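Local coordinates for protein aerobactin synthase IucC (Klebsiella pneumoniae, PDB 6CN7) that probably catalyses the ATP-dependent attachment of a second N-acetyl-N-hydroxylysine to N-citryl-N-acetyl-N-hydroxylysine, yielding the siderophore aerobactin, at residues Ala21-Tyr25 / Glu26-His30; Ile124-Asp127 / Ala128-Gln132; Pro382-Gly385 / Ala386-Arg390; Ser391-Ala395 / Glu396-Thr400. The protein carries 5 engineered substitutions. All blocks are in the same frame, centred on the assembly; numbering follows the deposited sequence.

Contact 1. Residues Ala21-Tyr25 / Glu26-His30; sequences AELEY and EQVFH
The backbone of E22-E24 is still helical where it bonds to E26-V28, but the chain turns out of helix 4-25 at Q27, which has a positive phi of 70°. This is a Schellman motif. V28 N reaches back to L23 O at 2.9 Å, and Q27 N makes a weak bond to E24 O inside that wider loop. One residue back along the chain, E26 N donates to E22 O at 2.8 Å. The reversal turns V28 back onto the helix end, and its CG2 lies 3.9 Å from L23 CD2. F29 follows on the same apolar patch. Its CG sits between the backbone N and the carbonyl carbon (chi1 38°), which brings the ring back to L23, with CZ 3.6 Å from L23 CB. L83 of helix 76-87 touches both L23 and F29, and I41 and L43 of strand 38-43 also meet the F29 ring. E22 and E26 run side by side, with their OE2 atoms 4.0 Å apart. Both carboxylates form salt bridges with K140, and E22 has a second one with R492; these probably offset their repulsion. E24 OE2 has its own partners, the backbone N of A31 and the side chain of R54. Nearer the backbone, E24 CG packs 3.4 Å from F29 O, and E24 CA points its hydrogen at that same oxygen in a CA-H...O contact.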
# COMPACT_ATOMS: atom_id res chain seq x y z
N ALA A 21 -32.15 -2.65 11.97
CA ALA A 21 -33.10 -1.54 12.05
C ALA A 21 -33.12 -0.74 10.75
O ALA A 21 -34.20 -0.37 10.27
CB ALA A 21 -32.75 -0.64 13.23
N GLU A 22 -31.95 -0.46 10.17
CA GLU A 22 -31.91 0.36 8.97
C GLU A 22 -32.41 -0.41 7.75
O GLU A 22 -33.14 0.14 6.92
CB GLU A 22 -30.50 0.89 8.74
CG GLU A 22 -30.40 1.99 7.68
CD GLU A 22 -31.08 3.28 8.09
OE1 GLU A 22 -31.17 3.54 9.30
OE2 GLU A 22 -31.51 4.03 7.19
N LEU A 23 -32.01 -1.68 7.62
CA LEU A 23 -32.49 -2.48 6.49
C LEU A 23 -33.99 -2.73 6.58
O LEU A 23 -34.65 -2.87 5.55
CB LEU A 23 -31.73 -3.80 6.42
CG LEU A 23 -30.24 -3.70 6.05
CD1 LEU A 23 -29.55 -5.03 6.26
CD2 LEU A 23 -30.08 -3.24 4.61
N GLU A 24 -34.54 -2.80 7.80
CA GLU A 24 -35.99 -2.94 7.94
C GLU A 24 -36.68 -1.63 7.59
O GLU A 24 -37.78 -1.64 7.02
CB GLU A 24 -36.33 -3.37 9.37
CG GLU A 24 -37.70 -4.05 9.52
CD GLU A 24 -38.83 -3.07 9.80
OE1 GLU A 24 -38.55 -1.86 9.98
OE2 GLU A 24 -40.00 -3.52 9.85
N TYR A 25 -36.06 -0.50 7.91
CA TYR A 25 -36.60 0.79 7.52
C TYR A 25 -36.54 0.98 6.01
O TYR A 25 -37.43 1.58 5.41
CB TYR A 25 -35.84 1.91 8.24
CG TYR A 25 -36.35 3.29 7.90
CD1 TYR A 25 -37.61 3.70 8.28
CD2 TYR A 25 -35.55 4.19 7.19
CE1 TYR A 25 -38.08 4.96 7.97
CE2 TYR A 25 -36.01 5.45 6.88
CZ TYR A 25 -37.28 5.83 7.27
OH TYR A 25 -37.74 7.09 6.97
N GLU A 26 -35.49 0.46 5.37
CA GLU A 26 -35.37 0.48 3.92
C GLU A 26 -36.25 -0.57 3.25
O GLU A 26 -36.27 -0.64 2.01
CB GLU A 26 -33.91 0.26 3.51
CG GLU A 26 -33.00 1.43 3.83
CD GLU A 26 -33.35 2.68 3.04
OE1 GLU A 26 -34.02 2.55 1.99
OE2 GLU A 26 -32.97 3.79 3.47
N GLN A 27 -36.97 -1.38 4.02
CA GLN A 27 -37.91 -2.38 3.51
C GLN A 27 -37.23 -3.54 2.81
O GLN A 27 -37.87 -4.26 2.03
CB GLN A 27 -38.94 -1.74 2.57
CG GLN A 27 -39.90 -0.79 3.28
CD GLN A 27 -40.96 -0.24 2.36
OE1 GLN A 27 -40.73 -0.04 1.17
NE2 GLN A 27 -42.15 0.01 2.91
N VAL A 28 -35.93 -3.76 3.06
CA VAL A 28 -35.29 -4.99 2.61
C VAL A 28 -36.01 -6.19 3.20
O VAL A 28 -36.12 -7.24 2.55
CB VAL A 28 -33.79 -4.97 2.99
CG1 VAL A 28 -33.13 -6.31 2.66
CG2 VAL A 28 -33.09 -3.83 2.28
N PHE A 29 -36.51 -6.07 4.42
CA PHE A 29 -37.38 -7.06 5.03
C PHE A 29 -38.27 -6.33 6.03
O PHE A 29 -38.04 -5.17 6.37
CB PHE A 29 -36.59 -8.19 5.69
CG PHE A 29 -35.33 -7.73 6.38
CD1 PHE A 29 -35.40 -6.91 7.49
CD2 PHE A 29 -34.09 -8.13 5.92
CE1 PHE A 29 -34.25 -6.49 8.13
CE2 PHE A 29 -32.93 -7.71 6.56
CZ PHE A 29 -33.01 -6.90 7.66
N HIS A 30 -39.30 -7.03 6.51
CA HIS A 30 -40.31 -6.43 7.38
C HIS A 30 -40.37 -7.19 8.70
O HIS A 30 -40.55 -8.41 8.71
CB HIS A 30 -41.69 -6.44 6.71
CG HIS A 30 -41.77 -5.59 5.48
ND1 HIS A 30 -41.32 -6.01 4.25
CD2 HIS A 30 -42.24 -4.33 5.30
CE1 HIS A 30 -41.51 -5.05 3.36
NE2 HIS A 30 -42.07 -4.02 3.97

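Contact 2. Residues Ile124-Asp127 / Ala128-Gln132; sequences IDLD and ADRLQ
The carboxylates of D127 and D129 are the flat groups here, and their planes stand 77° apart, close to perpendicular. D127 OD2 does the touching. It lies 3.2 Å from D129 CB and 3.8 Å from D129 OD2. The two side chains cross obliquely, and their like charges would be expected to repel. The same OD2 accepts a weak bond of 3.1 Å from D129 N, bent to 132° at the hydrogen. With CG anti to the backbone N (chi1 177°), the D127 carboxylate is carried forward over the first turn. D127 is the N-cap of helix 128-133, and the bond from D129 N is its capping bond. Its negative charge sits at the amino end of the helix, where the helix dipole would be expected to favour it. The main chain of D127 takes part too: its O receives L131 N at 2.9 Å, with the donor nearly in line with the C=O. Just before the cap, L126 points toward the helix. Its CB lies 4.3 Å from L131 CB. This pairing of the residue before the N-cap with the fourth helical residue is a hydrophobic staple. L126 CD2 also packs against the aliphatic root of R130, 3.7 Å from CG. R130 then bends at chi2 and chi3, and its guanidinium leads away from the loop. A128 meets S366 and P367 of strand 366-369, and L131 touches T372.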
# COMPACT_ATOMS: atom_id res chain seq x y z
N ILE A 124 -18.86 16.59 26.29
CA ILE A 124 -19.04 17.90 25.67
C ILE A 124 -17.99 18.91 26.10
O ILE A 124 -17.91 19.99 25.52
CB ILE A 124 -20.44 18.48 25.97
CG1 ILE A 124 -20.67 18.61 27.48
CG2 ILE A 124 -21.51 17.59 25.34
CD1 ILE A 124 -21.95 19.33 27.85
N ASP A 125 -17.16 18.58 27.09
CA ASP A 125 -16.08 19.45 27.53
C ASP A 125 -14.74 19.13 26.87
O ASP A 125 -13.75 19.80 27.17
CB ASP A 125 -15.93 19.39 29.05
CG ASP A 125 -16.96 20.23 29.76
OD1 ASP A 125 -17.65 21.02 29.09
OD2 ASP A 125 -17.08 20.10 31.00
N LEU A 126 -14.68 18.13 26.00
CA LEU A 126 -13.44 17.84 25.30
C LEU A 126 -13.09 18.97 24.35
O LEU A 126 -13.93 19.79 23.97
CB LEU A 126 -13.54 16.53 24.51
CG LEU A 126 -13.39 15.21 25.27
CD1 LEU A 126 -14.53 15.05 26.18
CD2 LEU A 126 -13.34 14.05 24.31
N ASP A 127 -11.82 19.00 23.96
CA ASP A 127 -11.41 19.84 22.84
C ASP A 127 -12.28 19.53 21.63
O ASP A 127 -12.56 18.36 21.34
CB ASP A 127 -9.93 19.60 22.51
CG ASP A 127 -9.46 20.39 21.31
OD1 ASP A 127 -9.32 21.62 21.42
OD2 ASP A 127 -9.24 19.77 20.24
N ALA A 128 -12.72 20.58 20.94
CA ALA A 128 -13.63 20.40 19.81
C ALA A 128 -13.10 19.37 18.82
O ALA A 128 -13.87 18.54 18.31
CB ALA A 128 -13.86 21.74 19.12
N ASP A 129 -11.80 19.39 18.55
CA ASP A 129 -11.23 18.47 17.57
C ASP A 129 -11.21 17.03 18.08
O ASP A 129 -11.36 16.10 17.29
CB ASP A 129 -9.82 18.91 17.19
CG ASP A 129 -9.79 20.26 16.50
OD1 ASP A 129 -10.79 20.60 15.82
OD2 ASP A 129 -8.79 20.99 16.64
N ARG A 130 -11.02 16.84 19.39
CA ARG A 130 -11.04 15.49 19.93
C ARG A 130 -12.46 14.93 19.96
O ARG A 130 -12.67 13.75 19.68
CB ARG A 130 -10.42 15.47 21.33
CG ARG A 130 -10.47 14.11 22.02
CD ARG A 130 -9.89 13.00 21.18
NE ARG A 130 -8.53 13.28 20.74
CZ ARG A 130 -7.43 12.88 21.37
NH1 ARG A 130 -6.24 13.20 20.89
NH2 ARG A 130 -7.51 12.18 22.50
N LEU A 131 -13.44 15.77 20.30
CA LEU A 131 -14.83 15.32 20.30
C LEU A 131 -15.25 14.87 18.91
O LEU A 131 -15.90 13.83 18.75
CB LEU A 131 -15.74 16.43 20.82
CG LEU A 131 -17.25 16.14 20.80
CD1 LEU A 131 -17.58 14.88 21.59
CD2 LEU A 131 -18.02 17.33 21.34
N GLN A 132 -14.88 15.62 17.90
CA GLN A 132 -15.19 15.25 16.57
C GLN A 132 -14.60 13.91 16.23
O GLN A 132 -15.22 13.16 15.59
CB GLN A 132 -14.79 16.30 15.57
CG GLN A 132 -14.92 15.84 14.15
CD GLN A 132 -14.79 16.88 13.09
OE1 GLN A 132 -14.93 16.59 11.95
NE2 GLN A 132 -14.54 18.07 13.47

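Contact 3. Residues Pro382-Gly385 / Ala386-Arg390; sequences PLIG and AYIDR
Helix 383-391 holds this contact within its opening turns, where L383, I384 and G385 are one turn before Y387, I388 and D389. Three bonds from residue i+4 to residue i join the turns. Y387 N donates to L383 O at 3.1 Å, I388 N to I384 O at 3.0 Å, and D389 N to G385 O at 3.0 Å. A386 N reaches P382 O only weakly. Several side chains lie back along these carbonyls. A386 CB is 3.3 Å from L383 O, and the Y387 ring brings CD2 to the same oxygen at 3.3 Å. I384 CA sits at the edge of that ring, near its plane. In I388, CG1 is anti to the carbonyl carbon and beside the backbone N (chi1 -72°), which places it 3.2 Å from I384 O. I388 CD1 then meets I384 CG1 at 4.2 Å. D389 OD2 lies 3.1 Å from G385 O, but both are acceptors. The helix is packed by different neighbours: L383, A386 and Y387 meet helix 120-124, while I384 and I388 meet helix 475-499. The arrangement is that of a regular alpha helix packed between other helices on its apolar sides, with its D389 and R390 end exposed.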
# COMPACT_ATOMS: atom_id res chain seq x y z
N PRO A 382 -27.96 11.06 26.71
CA PRO A 382 -27.67 11.81 25.48
C PRO A 382 -26.83 13.05 25.75
O PRO A 382 -27.02 13.74 26.76
CB PRO A 382 -29.06 12.18 24.95
CG PRO A 382 -29.99 11.21 25.59
CD PRO A 382 -29.40 10.90 26.93
N LEU A 383 -25.90 13.34 24.83
CA LEU A 383 -25.12 14.56 24.94
C LEU A 383 -25.98 15.80 24.76
O LEU A 383 -25.69 16.85 25.35
CB LEU A 383 -24.00 14.55 23.90
CG LEU A 383 -22.68 13.89 24.33
CD1 LEU A 383 -22.88 12.42 24.67
CD2 LEU A 383 -21.64 14.06 23.23
N ILE A 384 -27.05 15.70 23.96
CA ILE A 384 -27.94 16.83 23.78
C ILE A 384 -28.59 17.22 25.10
O ILE A 384 -28.86 18.40 25.34
CB ILE A 384 -28.99 16.50 22.69
CG1 ILE A 384 -29.88 17.72 22.43
CG2 ILE A 384 -29.81 15.28 23.10
CD1 ILE A 384 -30.60 17.67 21.09
N GLY A 385 -28.84 16.25 25.97
CA GLY A 385 -29.32 16.57 27.31
C GLY A 385 -28.30 17.29 28.15
O GLY A 385 -28.66 18.12 28.99
N ALA A 386 -27.01 16.99 27.95
CA ALA A 386 -25.97 17.72 28.66
C ALA A 386 -25.94 19.18 28.23
O ALA A 386 -25.84 20.08 29.08
CB ALA A 386 -24.61 17.06 28.41
N TYR A 387 -26.02 19.44 26.93
CA TYR A 387 -26.09 20.82 26.46
C TYR A 387 -27.30 21.54 27.04
O TYR A 387 -27.20 22.70 27.46
CB TYR A 387 -26.13 20.86 24.93
CG TYR A 387 -24.84 20.44 24.26
CD1 TYR A 387 -23.67 21.15 24.47
CD2 TYR A 387 -24.81 19.36 23.40
CE1 TYR A 387 -22.49 20.78 23.86
CE2 TYR A 387 -23.63 18.98 22.78
CZ TYR A 387 -22.47 19.69 23.01
OH TYR A 387 -21.30 19.32 22.40
N ILE A 388 -28.45 20.87 27.07
CA ILE A 388 -29.67 21.50 27.55
C ILE A 388 -29.53 21.89 29.02
O ILE A 388 -29.92 22.99 29.43
CB ILE A 388 -30.87 20.57 27.32
CG1 ILE A 388 -31.20 20.51 25.83
CG2 ILE A 388 -32.09 21.04 28.13
CD1 ILE A 388 -32.22 19.46 25.46
N ASP A 389 -28.97 20.99 29.83
CA ASP A 389 -28.80 21.29 31.25
C ASP A 389 -27.93 22.53 31.45
O ASP A 389 -28.22 23.37 32.31
CB ASP A 389 -28.20 20.09 31.98
CG ASP A 389 -29.10 18.87 31.91
OD1 ASP A 389 -30.31 19.03 31.67
OD2 ASP A 389 -28.59 17.75 32.11
N ARG A 390 -26.86 22.66 30.66
CA ARG A 390 -25.96 23.80 30.81
C ARG A 390 -26.55 25.09 30.26
O ARG A 390 -26.11 26.17 30.66
CB ARG A 390 -24.63 23.50 30.13
CG ARG A 390 -23.80 22.48 30.85
CD ARG A 390 -22.36 22.55 30.43
NE ARG A 390 -21.59 21.48 31.05
CZ ARG A 390 -20.31 21.23 30.78
NH1 ARG A 390 -19.66 21.98 29.89
NH2 ARG A 390 -19.69 20.24 31.39

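Contact 4. Residues Ser391-Ala395 / Glu396-Thr400; sequences SGLDA and ETWLT
W398 leans back over the turn onto S391 and L393, from the first turn of helix 395-417, whose N-cap is D394. Its CB lies 3.5 Å from A395 O. CG is anti to the backbone N (chi1 -167°), and this swings the indole toward the end of the preceding helix. CD1 comes next and meets S391 OG at 3.4 Å. S391 approaches the ring at its edge, with CB in the ring plane. L393 CD1 comes obliquely to W398 CD1 at 4.2 Å. NE1 continues past S391 to bond with the carbonyl of G435. I384 and Y387 of helix 383-391 pack against the six-membered ring, and I388 against the five-membered ring near CG. At the cap, the D394 side chain accepts from T397 N and T397 OG1 through OD1, although the position of that oxygen is less certain. The main chain is better defined: W398 N binds D394 O at 3.1 Å, and L399 N binds A395 O at 2.9 Å with an almost straight N-H...O angle of 172°. S391 OG also bonds to I388 O, so it ties the turn to the helix before it. It closes an ST turn as well, accepting L393 N at 3.1 Å.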
# COMPACT_ATOMS: atom_id res chain seq x y z
N SER A 391 -27.51 25.00 29.34
CA SER A 391 -28.10 26.22 28.79
C SER A 391 -29.01 26.91 29.80
O SER A 391 -29.19 28.13 29.72
CB SER A 391 -28.89 25.88 27.52
OG SER A 391 -30.05 25.12 27.83
N GLY A 392 -29.57 26.16 30.74
CA GLY A 392 -30.59 26.68 31.62
C GLY A 392 -31.95 26.83 30.97
O GLY A 392 -32.89 27.30 31.63
N LEU A 393 -32.08 26.43 29.71
CA LEU A 393 -33.35 26.51 28.99
C LEU A 393 -34.12 25.21 29.15
O LEU A 393 -33.54 24.14 29.36
CB LEU A 393 -33.10 26.77 27.50
CG LEU A 393 -32.28 28.01 27.15
CD1 LEU A 393 -31.94 28.01 25.67
CD2 LEU A 393 -33.03 29.27 27.53
N ASP A 394 -35.44 25.30 29.05
CA ASP A 394 -36.25 24.10 28.95
C ASP A 394 -36.07 23.49 27.56
O ASP A 394 -35.74 24.18 26.59
CB ASP A 394 -37.73 24.40 29.21
CG ASP A 394 -38.34 25.32 28.17
OD1 ASP A 394 -37.59 25.91 27.38
OD2 ASP A 394 -39.59 25.44 28.15
N ALA A 395 -36.28 22.18 27.48
CA ALA A 395 -35.99 21.46 26.24
C ALA A 395 -36.66 22.10 25.04
O ALA A 395 -36.04 22.27 23.98
CB ALA A 395 -36.42 20.00 26.38
N GLU A 396 -37.93 22.49 25.18
CA GLU A 396 -38.68 22.99 24.03
C GLU A 396 -38.06 24.27 23.47
O GLU A 396 -37.92 24.42 22.25
CB GLU A 396 -40.14 23.22 24.41
CG GLU A 396 -40.91 21.92 24.64
CD GLU A 396 -42.41 22.15 24.78
OE1 GLU A 396 -42.82 23.32 24.94
OE2 GLU A 396 -43.17 21.16 24.73
N THR A 397 -37.69 25.21 24.35
CA THR A 397 -37.07 26.44 23.87
C THR A 397 -35.70 26.18 23.25
O THR A 397 -35.31 26.88 22.31
CB THR A 397 -36.94 27.45 25.02
OG1 THR A 397 -38.24 27.76 25.54
CG2 THR A 397 -36.27 28.74 24.55
N TRP A 398 -34.97 25.20 23.78
CA TRP A 398 -33.67 24.87 23.22
C TRP A 398 -33.81 24.31 21.81
O TRP A 398 -33.11 24.74 20.88
CB TRP A 398 -32.96 23.87 24.14
CG TRP A 398 -31.51 23.67 23.86
CD1 TRP A 398 -30.46 24.21 24.55
CD2 TRP A 398 -30.93 22.85 22.84
NE1 TRP A 398 -29.27 23.79 24.01
CE2 TRP A 398 -29.53 22.95 22.96
CE3 TRP A 398 -31.46 22.04 21.83
CZ2 TRP A 398 -28.66 22.28 22.11
CZ3 TRP A 398 -30.59 21.38 20.98
CH2 TRP A 398 -29.21 21.50 21.13
N LEU A 399 -34.73 23.36 21.63
CA LEU A 399 -34.98 22.80 20.30
C LEU A 399 -35.41 23.88 19.32
O LEU A 399 -34.96 23.90 18.17
CB LEU A 399 -36.03 21.70 20.38
CG LEU A 399 -35.52 20.29 20.70
CD1 LEU A 399 -34.89 20.24 22.08
CD2 LEU A 399 -36.66 19.29 20.62
N THR A 400 -36.30 24.78 19.75
CA THR A 400 -36.74 25.86 18.87
C THR A 400 -35.55 26.68 18.38
O THR A 400 -35.46 27.01 17.20
CB THR A 400 -37.75 26.75 19.59
OG1 THR A 400 -38.93 26.00 19.90
CG2 THR A 400 -38.14 27.96 18.73

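How the contacts relate
The four contacts follow one another along the chain in numerical order. Contact 1 stands apart, at the end of helix 4-25, with its nearest atoms about 17 Å from contact 3. Contact 3 touches both contact 2 and contact 4, which do not touch each other (nearest atoms about 8 Å apart). Contacts 2 and 3 touch where I124 packs on A386 and Y387, and where D125 forms a salt bridge with R390. Contacts 3 and 4, with centres about 10 Å apart, lie on the consecutive helices 383-391 and 395-417. Helix 383-391 therefore links the loop before helix 128-133 to helix 395-417. A bound MES molecule, probably from crystallisation, lies near both I124 and Y387.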